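Local structure of lysine-sensitive aspartokinase 3 (Escherichia coli, 2J0W) at residues 300-308 with 433-444. The protein phosphorylates L-aspartate with ATP to give 4-phospho-L-aspartate, the first step of lysine biosynthesis, as an allosteric enzyme inhibited by lysine. Numbering follows the deposited sequence.
Sequences RALALRRNQ and GEDAEQVVQKLH
Gly433 turns its carbonyl oxygen to the guanidinium of Arg306, where NH2 lies 2.8 Å from Gly433 O in a bent, weak hydrogen bond (127° at the hydrogen) that arrives obliquely to the guanidinium plane; the modelled positions here are somewhat doubtful. The side chain gets there by a bend at chi2, which brings the guanidinium up to Gly433. Ala436 CB lies 3.9 Å from Leu304 CD1; its place over one face of the guanidinium is doubtful, the atoms being modelled too close. At the next residue, Glu437 OE2 and Arg306 NE share a water through two weak bonds, while the carboxylate stays 5.2 Å from the guanidinium, measured from Glu437 OE1 to Arg306 NH2. An alanine in place of Arg306 would probably leave the Gly433 carbonyl without this side-chain donor and break the water link to Glu437. Val440 continues the apolar row, its CG2 4.3 Å from Leu304 CD1. Leu443 and His444 receive Leu302: with CG beside the backbone N (chi1 -58°), the leucine brings its CD1 to 3.3 Å from His444 N, with Leu443 CB and His444 CB also beside it. The imidazole of His444 is held elsewhere, by Thr228 and Glu449. Strand 300-306 and helix 436-444 run antiparallel (174°), their axes 9.4 Å apart, as a helix packed on the sheet of an ACT-type alpha/beta fold. Neighbouring strand 386-393, hydrogen-bonded to strand 299-313, extends the floor under the helix, with Ala387 meeting Ala436 and Val389 meeting Leu443.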
ATOM      1  N   ARG A 300      11.515   9.869  17.355  1.00 64.43           N
ATOM      2  CA  ARG A 300      12.764   9.370  17.928  1.00 62.74           C
ATOM      3  C   ARG A 300      13.920   9.621  16.991  1.00 61.09           C
ATOM      4  O   ARG A 300      14.930  10.193  17.385  1.00 61.72           O
ATOM      5  CB  ARG A 300      12.711   7.868  18.193  1.00 63.03           C
ATOM      6  CG  ARG A 300      11.991   7.446  19.448  1.00 69.86           C
ATOM      7  CD  ARG A 300      12.858   7.468  20.699  1.00 62.78           C
ATOM      8  NE  ARG A 300      12.158   6.753  21.762  1.00 67.30           N
ATOM      9  CZ  ARG A 300      12.540   6.685  23.034  1.00 74.41           C
ATOM     10  NH1 ARG A 300      13.643   7.299  23.440  1.00 74.14           N
ATOM     11  NH2 ARG A 300      11.810   5.992  23.901  1.00 77.92           N
ATOM     12  N   ALA A 301      13.767   9.192  15.743  1.00 61.58           N
ATOM     13  CA  ALA A 301      14.846   9.346  14.788  1.00 59.33           C
ATOM     14  C   ALA A 301      14.445   9.194  13.337  1.00 57.69           C
ATOM     15  O   ALA A 301      13.285   8.990  13.006  1.00 59.61           O
ATOM     16  CB  ALA A 301      15.934   8.349  15.112  1.00 58.02           C
ATOM     17  N   LEU A 302      15.447   9.303  12.477  1.00 55.89           N
ATOM     18  CA  LEU A 302      15.282   9.161  11.045  1.00 54.99           C
ATOM     19  C   LEU A 302      16.223   8.039  10.623  1.00 54.63           C
ATOM     20  O   LEU A 302      17.313   7.895  11.173  1.00 56.31           O
ATOM     21  CB  LEU A 302      15.669  10.455  10.334  1.00 56.77           C
ATOM     22  CG  LEU A 302      14.890  11.701  10.755  1.00 58.72           C
ATOM     23  CD1 LEU A 302      15.512  12.921  10.106  1.00 39.93           C
ATOM     24  CD2 LEU A 302      13.424  11.559  10.355  1.00 58.11           C
ATOM     25  N   ALA A 303      15.789   7.239   9.657  1.00 54.20           N
ATOM     26  CA  ALA A 303      16.583   6.124   9.149  1.00 46.99           C
ATOM     27  C   ALA A 303      16.611   6.188   7.631  1.00 45.32           C
ATOM     28  O   ALA A 303      15.600   6.488   6.988  1.00 43.75           O
ATOM     29  CB  ALA A 303      15.986   4.806   9.608  1.00 26.30           C
ATOM     30  N   LEU A 304      17.777   5.903   7.065  1.00 47.26           N
ATOM     31  CA  LEU A 304      17.967   5.926   5.621  1.00 48.86           C
ATOM     32  C   LEU A 304      18.289   4.530   5.098  1.00 49.70           C
ATOM     33  O   LEU A 304      19.108   3.819   5.677  1.00 49.89           O
ATOM     34  CB  LEU A 304      19.110   6.879   5.284  1.00 46.23           C
ATOM     35  CG  LEU A 304      19.619   6.943   3.847  1.00 57.41           C
ATOM     36  CD1 LEU A 304      18.614   7.670   2.950  1.00 53.43           C
ATOM     37  CD2 LEU A 304      20.959   7.676   3.851  1.00 59.61           C
ATOM     38  N   ARG A 305      17.621   4.129   4.021  1.00 51.68           N
ATOM     39  CA  ARG A 305      17.866   2.825   3.397  1.00 50.96           C
ATOM     40  C   ARG A 305      18.133   3.120   1.922  1.00 52.50           C
ATOM     41  O   ARG A 305      17.235   3.497   1.172  1.00 53.01           O
ATOM     42  CB  ARG A 305      16.652   1.907   3.553  1.00 50.17           C
ATOM     43  CG  ARG A 305      17.016   0.436   3.555  1.00 51.49           C
ATOM     44  CD  ARG A 305      15.871  -0.440   4.057  1.00 50.84           C
ATOM     45  NE  ARG A 305      14.784  -0.571   3.085  1.00 45.45           N
ATOM     46  CZ  ARG A 305      13.639  -1.187   3.353  1.00 44.93           C
ATOM     47  NH1 ARG A 305      13.440  -1.723   4.555  1.00 40.19           N
ATOM     48  NH2 ARG A 305      12.693  -1.269   2.430  1.00 48.59           N
ATOM     49  N   ARG A 306      19.388   2.961   1.526  1.00 56.12           N
ATOM     50  CA  ARG A 306      19.833   3.244   0.167  1.00 55.65           C
ATOM     51  C   ARG A 306      19.654   2.147  -0.870  1.00 51.86           C
ATOM     52  O   ARG A 306      19.484   0.976  -0.541  1.00 45.73           O
ATOM     53  CB  ARG A 306      21.309   3.624   0.188  1.00 60.55           C
ATOM     54  CG  ARG A 306      21.589   4.973   0.775  1.00 74.24           C
ATOM     55  CD  ARG A 306      22.623   5.660  -0.071  1.00 86.66           C
ATOM     56  NE  ARG A 306      22.573   7.105   0.079  1.00 96.15           N
ATOM     57  CZ  ARG A 306      22.446   7.944  -0.943  1.00103.46           C
ATOM     58  NH1 ARG A 306      22.353   7.475  -2.183  1.00 97.36           N
ATOM     59  NH2 ARG A 306      22.433   9.252  -0.725  1.00110.71           N
ATOM     60  N   ASN A 307      19.747   2.559  -2.132  1.00 52.62           N
ATOM     61  CA  ASN A 307      19.630   1.659  -3.271  1.00 55.10           C
ATOM     62  C   ASN A 307      18.344   0.859  -3.263  1.00 56.68           C
ATOM     63  O   ASN A 307      18.343  -0.365  -3.434  1.00 57.15           O
ATOM     64  CB  ASN A 307      20.820   0.713  -3.316  1.00 50.92           C
ATOM     65  CG  ASN A 307      22.120   1.439  -3.134  1.00 58.18           C
ATOM     66  OD1 ASN A 307      22.361   2.460  -3.778  1.00 61.53           O
ATOM     67  ND2 ASN A 307      22.976   0.920  -2.248  1.00 54.70           N
ATOM     68  N   GLN A 308      17.244   1.565  -3.058  1.00 54.52           N
ATOM     69  CA  GLN A 308      15.956   0.923  -3.056  1.00 53.68           C
ATOM     70  C   GLN A 308      15.496   0.863  -4.510  1.00 51.47           C
ATOM     71  O   GLN A 308      15.948   1.635  -5.355  1.00 49.93           O
ATOM     72  CB  GLN A 308      14.978   1.725  -2.199  1.00 48.21           C
ATOM     73  CG  GLN A 308      15.464   1.932  -0.775  1.00 43.64           C
ATOM     74  CD  GLN A 308      15.606   0.635   0.010  1.00 47.67           C
ATOM     75  OE1 GLN A 308      14.619  -0.006   0.362  1.00 42.36           O
ATOM     76  NE2 GLN A 308      16.841   0.247   0.290  1.00 50.34           N
ATOM     77  N   GLY A 433      18.227   8.974  -4.985  1.00 60.77           N
ATOM     78  CA  GLY A 433      19.460   8.725  -4.259  1.00 62.25           C
ATOM     79  C   GLY A 433      20.354   9.913  -3.926  1.00 63.20           C
ATOM     80  O   GLY A 433      20.656  10.146  -2.757  1.00 64.12           O
ATOM     81  N   GLU A 434      20.782  10.667  -4.935  1.00 62.50           N
ATOM     82  CA  GLU A 434      21.671  11.813  -4.714  1.00 64.38           C
ATOM     83  C   GLU A 434      21.216  12.871  -3.707  1.00 62.18           C
ATOM     84  O   GLU A 434      22.050  13.542  -3.096  1.00 61.67           O
ATOM     85  CB  GLU A 434      22.000  12.504  -6.046  1.00 67.15           C
ATOM     86  CG  GLU A 434      20.808  12.745  -6.949  1.00 81.30           C
ATOM     87  CD  GLU A 434      20.312  11.463  -7.605  1.00 96.46           C
ATOM     88  OE1 GLU A 434      19.189  11.012  -7.285  1.00 96.91           O
ATOM     89  OE2 GLU A 434      21.057  10.901  -8.440  1.00101.06           O
ATOM     90  N   ASP A 435      19.909  13.032  -3.531  1.00 60.95           N
ATOM     91  CA  ASP A 435      19.392  14.029  -2.590  1.00 64.41           C
ATOM     92  C   ASP A 435      19.153  13.408  -1.207  1.00 65.50           C
ATOM     93  O   ASP A 435      18.811  14.104  -0.246  1.00 64.97           O
ATOM     94  CB  ASP A 435      18.070  14.621  -3.108  1.00 68.39           C
ATOM     95  CG  ASP A 435      18.197  15.259  -4.486  1.00 72.01           C
ATOM     96  OD1 ASP A 435      17.154  15.623  -5.072  1.00 68.20           O
ATOM     97  OD2 ASP A 435      19.335  15.401  -4.983  1.00 80.30           O
ATOM     98  N   ALA A 436      19.346  12.096  -1.119  1.00 64.62           N
ATOM     99  CA  ALA A 436      19.125  11.348   0.113  1.00 65.37           C
ATOM    100  C   ALA A 436      19.612  11.974   1.425  1.00 66.13           C
ATOM    101  O   ALA A 436      18.808  12.295   2.302  1.00 64.51           O
ATOM    102  CB  ALA A 436      19.706   9.949  -0.034  1.00 65.88           C
ATOM    103  N   GLU A 437      20.920  12.140   1.573  1.00 68.82           N
ATOM    104  CA  GLU A 437      21.453  12.690   2.813  1.00 71.42           C
ATOM    105  C   GLU A 437      21.046  14.129   3.129  1.00 72.25           C
ATOM    106  O   GLU A 437      20.746  14.442   4.287  1.00 71.88           O
ATOM    107  CB  GLU A 437      22.976  12.547   2.837  1.00 71.59           C
ATOM    108  CG  GLU A 437      23.435  11.105   2.755  1.00 67.54           C
ATOM    109  CD  GLU A 437      24.918  10.941   2.982  1.00 69.98           C
ATOM    110  OE1 GLU A 437      25.701  11.756   2.448  1.00 80.52           O
ATOM    111  OE2 GLU A 437      25.308   9.986   3.683  1.00 65.40           O
ATOM    112  N   GLN A 438      21.029  15.003   2.123  1.00 71.65           N
ATOM    113  CA  GLN A 438      20.638  16.392   2.364  1.00 72.95           C
ATOM    114  C   GLN A 438      19.230  16.435   2.986  1.00 72.11           C
ATOM    115  O   GLN A 438      18.918  17.312   3.801  1.00 73.07           O
ATOM    116  CB  GLN A 438      20.670  17.208   1.067  1.00 72.44           C
ATOM    117  CG  GLN A 438      20.503  18.701   1.318  1.00 78.32           C
ATOM    118  CD  GLN A 438      20.279  19.512   0.051  1.00 82.87           C
ATOM    119  OE1 GLN A 438      20.073  20.726   0.108  1.00 82.68           O
ATOM    120  NE2 GLN A 438      20.310  18.847  -1.094  1.00 83.94           N
ATOM    121  N   VAL A 439      18.386  15.480   2.605  1.00 67.21           N
ATOM    122  CA  VAL A 439      17.042  15.399   3.150  1.00 63.43           C
ATOM    123  C   VAL A 439      17.133  14.992   4.621  1.00 62.29           C
ATOM    124  O   VAL A 439      16.547  15.635   5.489  1.00 62.77           O
ATOM    125  CB  VAL A 439      16.196  14.362   2.376  1.00 65.65           C
ATOM    126  CG1 VAL A 439      14.871  14.110   3.092  1.00 57.72           C
ATOM    127  CG2 VAL A 439      15.939  14.862   0.965  1.00 64.99           C
ATOM    128  N   VAL A 440      17.878  13.928   4.898  1.00 60.83           N
ATOM    129  CA  VAL A 440      18.036  13.448   6.266  1.00 64.06           C
ATOM    130  C   VAL A 440      18.507  14.570   7.179  1.00 66.39           C
ATOM    131  O   VAL A 440      18.085  14.684   8.335  1.00 64.06           O
ATOM    132  CB  VAL A 440      19.055  12.314   6.325  1.00 60.70           C
ATOM    133  CG1 VAL A 440      19.250  11.856   7.757  1.00 46.46           C
ATOM    134  CG2 VAL A 440      18.576  11.180   5.453  1.00 65.46           C
ATOM    135  N   GLN A 441      19.392  15.399   6.642  1.00 67.26           N
ATOM    136  CA  GLN A 441      19.933  16.519   7.388  1.00 69.70           C
ATOM    137  C   GLN A 441      18.845  17.568   7.590  1.00 69.17           C
ATOM    138  O   GLN A 441      18.552  17.955   8.722  1.00 67.70           O
ATOM    139  CB  GLN A 441      21.122  17.112   6.626  1.00 75.11           C
ATOM    140  CG  GLN A 441      22.363  16.220   6.627  1.00 75.64           C
ATOM    141  CD  GLN A 441      23.248  16.433   5.408  1.00 79.28           C
ATOM    142  OE1 GLN A 441      24.344  15.881   5.324  1.00 76.80           O
ATOM    143  NE2 GLN A 441      22.772  17.228   4.453  1.00 78.66           N
ATOM    144  N   LYS A 442      18.229  18.010   6.499  1.00 67.66           N
ATOM    145  CA  LYS A 442      17.187  19.008   6.622  1.00 70.60           C
ATOM    146  C   LYS A 442      16.134  18.631   7.652  1.00 72.55           C
ATOM    147  O   LYS A 442      15.774  19.461   8.483  1.00 76.97           O
ATOM    148  CB  LYS A 442      16.532  19.272   5.273  1.00 74.74           C
ATOM    149  CG  LYS A 442      17.381  20.126   4.345  1.00 87.97           C
ATOM    150  CD  LYS A 442      17.711  21.481   4.976  1.00 99.86           C
ATOM    151  CE  LYS A 442      18.602  22.312   4.059  1.00106.39           C
ATOM    152  NZ  LYS A 442      18.032  22.427   2.679  1.00106.24           N
ATOM    153  N   LEU A 443      15.646  17.393   7.611  1.00 72.20           N
ATOM    154  CA  LEU A 443      14.628  16.938   8.564  1.00 72.59           C
ATOM    155  C   LEU A 443      15.118  16.995   9.997  1.00 71.44           C
ATOM    156  O   LEU A 443      14.579  17.714  10.836  1.00 70.99           O
ATOM    157  CB  LEU A 443      14.216  15.498   8.270  1.00 75.58           C
ATOM    158  CG  LEU A 443      13.489  15.171   6.972  1.00 80.38           C
ATOM    159  CD1 LEU A 443      13.211  13.683   6.966  1.00 81.68           C
ATOM    160  CD2 LEU A 443      12.192  15.953   6.869  1.00 82.92           C
ATOM    161  N   HIS A 444      16.143  16.196  10.259  1.00 72.09           N
ATOM    162  CA  HIS A 444      16.774  16.086  11.574  1.00 71.38           C
ATOM    163  C   HIS A 444      16.933  17.452  12.225  1.00 72.28           C
ATOM    164  O   HIS A 444      16.633  17.635  13.415  1.00 67.79           O
ATOM    165  CB  HIS A 444      18.153  15.424  11.414  1.00 62.81           C
ATOM    166  CG  HIS A 444      18.753  14.956  12.697  1.00 50.27           C
ATOM    167  ND1 HIS A 444      19.630  15.723  13.428  1.00 53.30           N
ATOM    168  CD2 HIS A 444      18.558  13.819  13.404  1.00 47.35           C
ATOM    169  CE1 HIS A 444      19.950  15.078  14.537  1.00 54.80           C
ATOM    170  NE2 HIS A 444      19.312  13.922  14.546  1.00 54.60           N
TER
HETATM  171  O   HOH W   1      23.934   6.958   2.957  1.00 49.12           O